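Local coordinates for phage-related protein (PDB 3BJQ) that probably serves as a major capsid protein, assembling with further copies of itself into the shell of a phage head, at residues P273-P278 and W287-S292; L87-P92 and N113-I118. All coordinates share one frame; numbering follows the deposited sequence.

Contact 1: P273-P278 and W287-S292; sequences PLVEVP and WIYGVS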
loop_
_atom_site.group_PDB
_atom_site.type_symbol
_atom_site.label_atom_id
_atom_site.label_comp_id
_atom_site.label_asym_id
_atom_site.label_seq_id
_atom_site.Cartn_x
_atom_site.Cartn_y
_atom_site.Cartn_z
ATOM N N PRO E 273 6.284 -29.983 0.669
ATOM C CA PRO E 273 5.078 -30.459 1.318
ATOM C C PRO E 273 3.833 -29.634 1.050
ATOM O O PRO E 273 3.921 -28.411 0.996
ATOM C CB PRO E 273 5.431 -30.356 2.805
ATOM C CG PRO E 273 6.395 -29.269 2.864
ATOM C CD PRO E 273 7.223 -29.407 1.641
ATOM N N LEU E 274 2.703 -30.330 0.909
ATOM C CA LEU E 274 1.385 -29.719 0.727
ATOM C C LEU E 274 0.471 -30.133 1.876
ATOM O O LEU E 274 0.540 -31.251 2.318
ATOM C CB LEU E 274 0.713 -30.209 -0.565
ATOM C CG LEU E 274 1.330 -30.006 -1.951
ATOM C CD1 LEU E 274 0.633 -30.939 -2.961
ATOM C CD2 LEU E 274 1.283 -28.532 -2.416
ATOM N N VAL E 275 -0.363 -29.212 2.346
ATOM C CA VAL E 275 -1.402 -29.502 3.329
ATOM C C VAL E 275 -2.738 -29.193 2.657
ATOM O O VAL E 275 -2.902 -28.125 2.042
ATOM C CB VAL E 275 -1.276 -28.634 4.570
ATOM C CG1 VAL E 275 -2.334 -29.011 5.572
ATOM C CG2 VAL E 275 0.136 -28.786 5.179
ATOM N N GLU E 276 -3.667 -30.138 2.774
ATOM C CA GLU E 276 -5.011 -30.022 2.219
ATOM C C GLU E 276 -5.990 -29.365 3.194
ATOM O O GLU E 276 -5.807 -29.413 4.429
ATOM C CB GLU E 276 -5.551 -31.412 1.870
ATOM C CG GLU E 276 -4.708 -32.153 0.839
ATOM C CD GLU E 276 -5.086 -33.638 0.690
ATOM O OE1 GLU E 276 -6.300 -33.969 0.798
ATOM O OE2 GLU E 276 -4.150 -34.462 0.470
ATOM N N VAL E 277 -7.028 -28.744 2.637
ATOM C CA VAL E 277 -8.090 -28.159 3.449
ATOM C C VAL E 277 -8.655 -29.270 4.342
ATOM O O VAL E 277 -8.716 -30.432 3.913
ATOM C CB VAL E 277 -9.207 -27.549 2.575
ATOM C CG1 VAL E 277 -8.696 -26.355 1.810
ATOM C CG2 VAL E 277 -9.797 -28.595 1.622
ATOM N N PRO E 278 -8.980 -28.955 5.606
ATOM C CA PRO E 278 -9.452 -30.021 6.490
ATOM C C PRO E 278 -10.848 -30.498 6.193
ATOM O O PRO E 278 -11.632 -29.769 5.596
ATOM C CB PRO E 278 -9.451 -29.367 7.871
ATOM C CG PRO E 278 -9.574 -27.902 7.610
ATOM C CD PRO E 278 -8.883 -27.657 6.298
ATOM N N TRP E 287 -10.941 -32.825 13.183
ATOM C CA TRP E 287 -10.724 -32.232 11.870
ATOM C C TRP E 287 -9.428 -32.820 11.333
ATOM O O TRP E 287 -8.452 -32.871 12.052
ATOM C CB TRP E 287 -10.607 -30.709 11.933
ATOM C CG TRP E 287 -11.894 -30.062 12.192
ATOM C CD1 TRP E 287 -12.419 -29.765 13.411
ATOM C CD2 TRP E 287 -12.851 -29.625 11.221
ATOM N NE1 TRP E 287 -13.642 -29.157 13.262
ATOM C CE2 TRP E 287 -13.927 -29.049 11.928
ATOM C CE3 TRP E 287 -12.889 -29.630 9.823
ATOM C CZ2 TRP E 287 -15.046 -28.527 11.291
ATOM C CZ3 TRP E 287 -13.992 -29.082 9.185
ATOM C CH2 TRP E 287 -15.069 -28.555 9.922
ATOM N N ILE E 288 -9.438 -33.228 10.062
ATOM C CA ILE E 288 -8.342 -33.967 9.446
ATOM C C ILE E 288 -7.726 -33.204 8.270
ATOM O O ILE E 288 -8.424 -32.856 7.314
ATOM C CB ILE E 288 -8.840 -35.346 8.906
ATOM C CG1 ILE E 288 -9.502 -36.152 10.012
ATOM C CG2 ILE E 288 -7.710 -36.177 8.306
ATOM C CD1 ILE E 288 -8.595 -36.508 11.120
ATOM N N TYR E 289 -6.420 -32.964 8.338
ATOM C CA TYR E 289 -5.676 -32.329 7.232
ATOM C C TYR E 289 -4.770 -33.350 6.575
ATOM O O TYR E 289 -3.853 -33.875 7.212
ATOM C CB TYR E 289 -4.795 -31.193 7.705
ATOM C CG TYR E 289 -5.469 -30.117 8.486
ATOM C CD1 TYR E 289 -5.809 -30.321 9.816
ATOM C CD2 TYR E 289 -5.677 -28.852 7.936
ATOM C CE1 TYR E 289 -6.395 -29.336 10.562
ATOM C CE2 TYR E 289 -6.241 -27.846 8.690
ATOM C CZ TYR E 289 -6.599 -28.100 10.011
ATOM O OH TYR E 289 -7.181 -27.125 10.781
ATOM N N GLY E 290 -5.000 -33.599 5.294
ATOM C CA GLY E 290 -4.150 -34.471 4.531
ATOM C C GLY E 290 -2.843 -33.739 4.313
ATOM O O GLY E 290 -2.844 -32.573 3.931
ATOM N N VAL E 291 -1.741 -34.420 4.583
ATOM C CA VAL E 291 -0.394 -33.848 4.431
ATOM C C VAL E 291 0.425 -34.775 3.506
ATOM O O VAL E 291 0.518 -35.986 3.725
ATOM C CB VAL E 291 0.317 -33.721 5.771
ATOM C CG1 VAL E 291 1.696 -33.058 5.573
ATOM C CG2 VAL E 291 -0.549 -32.932 6.737
ATOM N N SER E 292 0.996 -34.188 2.467
ATOM C CA SER E 292 1.747 -34.917 1.472
ATOM C C SER E 292 3.149 -34.350 1.366
ATOM O O SER E 292 3.307 -33.164 1.213
ATOM C CB SER E 292 1.022 -34.793 0.130
ATOM O OG SER E 292 -0.111 -35.660 0.086
HETATM O O HOH W 1 -7.829 -32.839 4.553
#
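Leu274 and Ser292 form the hydrogen-bonded antiparallel pair of the β-hairpin made by strands 274-281 and 286-299. Leu274 N gives a nearly straight bond to Ser292 O (2.9 Å, 165° at the hydrogen), and Ser292 N returns one to Leu274 O at 3.0 Å. Val275 and Val291 follow as a non-hydrogen-bonded pair, their side chains on the face packed by helix 105-131, where they meet Val112 and Leu116. The ladder makes one more direct bond, from Glu276 N to Gly290 O at 2.8 Å. One residue on, a water takes over from direct pairing: it accepts from Gly290 N and donates to Val277 O (2.6 Å) and Ile288 O. Beyond this water, Pro278 lies flat against the phenol of Tyr289. Its CB stands 3.7 Å from the ring centroid and 13° off the normal, a CH-π contact, while Pro278 CG reaches Tyr289 CE2 at 3.5 Å. Tyr289 presents this face with CG anti to its carbonyl carbon (chi1 -55°), and the edge of the same ring faces Glu276 O. The extended Glu276 chain runs over Gly290, bringing its CD to 4.0 Å from the bare Gly290 CA. Pro278 has no N-H to give, so past Glu276 the water supplies the polar link between the backbones, while the Tyr289 ring holds the apolar side.

Contact 2: L87-P92 and N113-I118; sequences LEAKVP and NTVLRI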
loop_
_atom_site.group_PDB
_atom_site.type_symbol
_atom_site.label_atom_id
_atom_site.label_comp_id
_atom_site.label_asym_id
_atom_site.label_seq_id
_atom_site.Cartn_x
_atom_site.Cartn_y
_atom_site.Cartn_z
ATOM N N LEU E 87 0.036 -38.699 4.970
ATOM C CA LEU E 87 -0.469 -38.978 6.305
ATOM C C LEU E 87 -1.623 -38.006 6.530
ATOM O O LEU E 87 -1.975 -37.246 5.625
ATOM C CB LEU E 87 0.655 -38.779 7.330
ATOM C CG LEU E 87 1.862 -39.720 7.239
ATOM C CD1 LEU E 87 2.987 -39.313 8.185
ATOM C CD2 LEU E 87 1.434 -41.149 7.537
ATOM N N GLU E 88 -2.232 -38.065 7.705
ATOM C CA GLU E 88 -3.364 -37.213 8.041
ATOM C C GLU E 88 -3.153 -36.588 9.417
ATOM O O GLU E 88 -3.211 -37.282 10.448
ATOM C CB GLU E 88 -4.685 -38.007 8.013
ATOM C CG GLU E 88 -5.334 -38.115 6.615
ATOM C CD GLU E 88 -6.597 -38.940 6.605
ATOM O OE1 GLU E 88 -6.832 -39.675 7.583
ATOM O OE2 GLU E 88 -7.360 -38.853 5.621
ATOM N N ALA E 89 -2.910 -35.277 9.416
ATOM C CA ALA E 89 -2.849 -34.486 10.633
ATOM C C ALA E 89 -4.261 -34.414 11.231
ATOM O O ALA E 89 -5.239 -34.374 10.497
ATOM C CB ALA E 89 -2.349 -33.110 10.300
ATOM N N LYS E 90 -4.356 -34.331 12.551
ATOM C CA LYS E 90 -5.629 -34.431 13.257
ATOM C C LYS E 90 -5.706 -33.386 14.348
ATOM O O LYS E 90 -4.779 -33.244 15.134
ATOM C CB LYS E 90 -5.724 -35.837 13.875
ATOM C CG LYS E 90 -6.906 -36.141 14.718
ATOM C CD LYS E 90 -7.010 -37.657 15.010
ATOM C CE LYS E 90 -5.776 -38.201 15.738
ATOM N NZ LYS E 90 -5.511 -37.453 17.015
ATOM N N VAL E 91 -6.808 -32.642 14.363
ATOM C CA VAL E 91 -7.088 -31.724 15.449
ATOM C C VAL E 91 -8.313 -32.236 16.168
ATOM O O VAL E 91 -9.423 -32.114 15.647
ATOM C CB VAL E 91 -7.311 -30.263 14.961
ATOM C CG1 VAL E 91 -7.781 -29.411 16.115
ATOM C CG2 VAL E 91 -6.049 -29.694 14.401
ATOM N N PRO E 92 -8.126 -32.825 17.364
ATOM C CA PRO E 92 -9.246 -33.366 18.102
ATOM C C PRO E 92 -10.153 -32.275 18.653
ATOM O O PRO E 92 -9.684 -31.183 19.003
ATOM C CB PRO E 92 -8.577 -34.162 19.246
ATOM C CG PRO E 92 -7.260 -33.649 19.398
ATOM C CD PRO E 92 -6.857 -32.990 18.097
ATOM N N ASN E 113 2.680 -30.330 12.077
ATOM C CA ASN E 113 4.012 -30.578 12.599
ATOM C C ASN E 113 4.224 -32.029 13.011
ATOM O O ASN E 113 5.286 -32.586 12.795
ATOM C CB ASN E 113 4.277 -29.675 13.812
ATOM C CG ASN E 113 4.580 -28.233 13.422
ATOM O OD1 ASN E 113 4.846 -27.917 12.261
ATOM N ND2 ASN E 113 4.511 -27.362 14.389
ATOM N N THR E 114 3.226 -32.601 13.661
ATOM C CA THR E 114 3.262 -33.966 14.113
ATOM C C THR E 114 3.586 -34.928 12.989
ATOM O O THR E 114 4.529 -35.745 13.100
ATOM C CB THR E 114 1.910 -34.310 14.742
ATOM O OG1 THR E 114 1.754 -33.484 15.904
ATOM C CG2 THR E 114 1.789 -35.796 15.110
ATOM N N VAL E 115 2.848 -34.806 11.891
ATOM C CA VAL E 115 3.069 -35.684 10.736
ATOM C C VAL E 115 4.370 -35.357 9.980
ATOM O O VAL E 115 5.042 -36.262 9.476
ATOM C CB VAL E 115 1.829 -35.713 9.804
ATOM C CG1 VAL E 115 0.622 -36.138 10.597
ATOM C CG2 VAL E 115 1.597 -34.376 9.170
ATOM N N LEU E 116 4.763 -34.085 9.943
ATOM C CA LEU E 116 6.002 -33.713 9.302
ATOM C C LEU E 116 7.189 -34.329 10.047
ATOM O O LEU E 116 8.182 -34.694 9.424
ATOM C CB LEU E 116 6.139 -32.182 9.187
ATOM C CG LEU E 116 5.192 -31.493 8.189
ATOM C CD1 LEU E 116 5.383 -29.992 8.183
ATOM C CD2 LEU E 116 5.445 -32.067 6.786
ATOM N N ARG E 117 7.095 -34.433 11.369
ATOM C CA ARG E 117 8.203 -35.026 12.143
ATOM C C ARG E 117 8.380 -36.497 11.853
ATOM O O ARG E 117 9.500 -37.000 11.810
ATOM C CB ARG E 117 8.036 -34.875 13.644
ATOM C CG ARG E 117 9.343 -35.339 14.337
ATOM C CD ARG E 117 9.221 -35.508 15.777
ATOM N NE ARG E 117 10.491 -35.858 16.433
ATOM C CZ ARG E 117 10.877 -37.084 16.780
ATOM N NH1 ARG E 117 10.179 -38.153 16.457
ATOM N NH2 ARG E 117 12.023 -37.233 17.428
ATOM N N ILE E 118 7.266 -37.190 11.711
ATOM C CA ILE E 118 7.264 -38.576 11.304
ATOM C C ILE E 118 7.940 -38.750 9.951
ATOM O O ILE E 118 8.748 -39.657 9.759
ATOM C CB ILE E 118 5.818 -39.103 11.180
ATOM C CG1 ILE E 118 5.172 -39.241 12.554
ATOM C CG2 ILE E 118 5.796 -40.440 10.483
ATOM C CD1 ILE E 118 5.026 -40.688 13.020
#
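Leu87 and Val115 meet through their β-carbons, Leu87 CB lying 4.1 Å from Val115 CB where strand 87-92 runs past helix 113-118. The two axes come within 7.8 Å of each other at 148°, so strand and helix run roughly antiparallel. No hydrogen bond crosses the seam; its side-chain contacts are all between apolar groups. Leu87 has CG opposite its carbonyl carbon (chi1 -64°) and an extended second torsion (chi2 173°), which carries CD1 along the helix surface to Ile118. The methyl CD1 comes to 3.8 Å from Ile118 CG2, the two side chains crossing at about a right angle, and the same methyl rests 3.9 Å from Val115 O. On Ile118 the touching branch is CG2.

Val115 divides its two methyls between neighbouring strands. CG1, trans to the carbonyl carbon, lies against the backbone of strand 87-92, 3.8 Å from Ala89 N, with Ala89 CB a little farther at 4.3 Å. CG2 meets Val291 of strand 286-299. Glu88 turns away from the helix; its carboxylate hydrogen-bonds Tyr279 OH and forms a salt bridge with Arg70 of a neighbouring subunit. Helix 105-131 therefore packs along strand 87-92 and also touches its neighbour 286-299: Leu87 reaches on to Met119, Ala89 and Val91 pack on Ser111, and Ile71 of that neighbouring subunit touches Ile118.

Overall arrangement
From the N terminus, helix 15-22 comes first and later packs against the strands of contact 1. Contact 2 then closes a loop of 20 residues, folding helix 105-131 back on strand 87-92. Contact 1 follows much later, with only eight residues between its segments; the two are in series and neither encloses the other. Strand 286-299 unites them: it pairs with 274-281 in contact 1 and with 87-92, where Tyr289 O meets Ala89 N and Trp287 O meets Val91 N, both at 2.8 Å. Contact 1 builds a hairpin of the sheet and contact 2 sets helix 105-131 on it, an arrangement consistent with the spine helix of an HK97-like capsid fold.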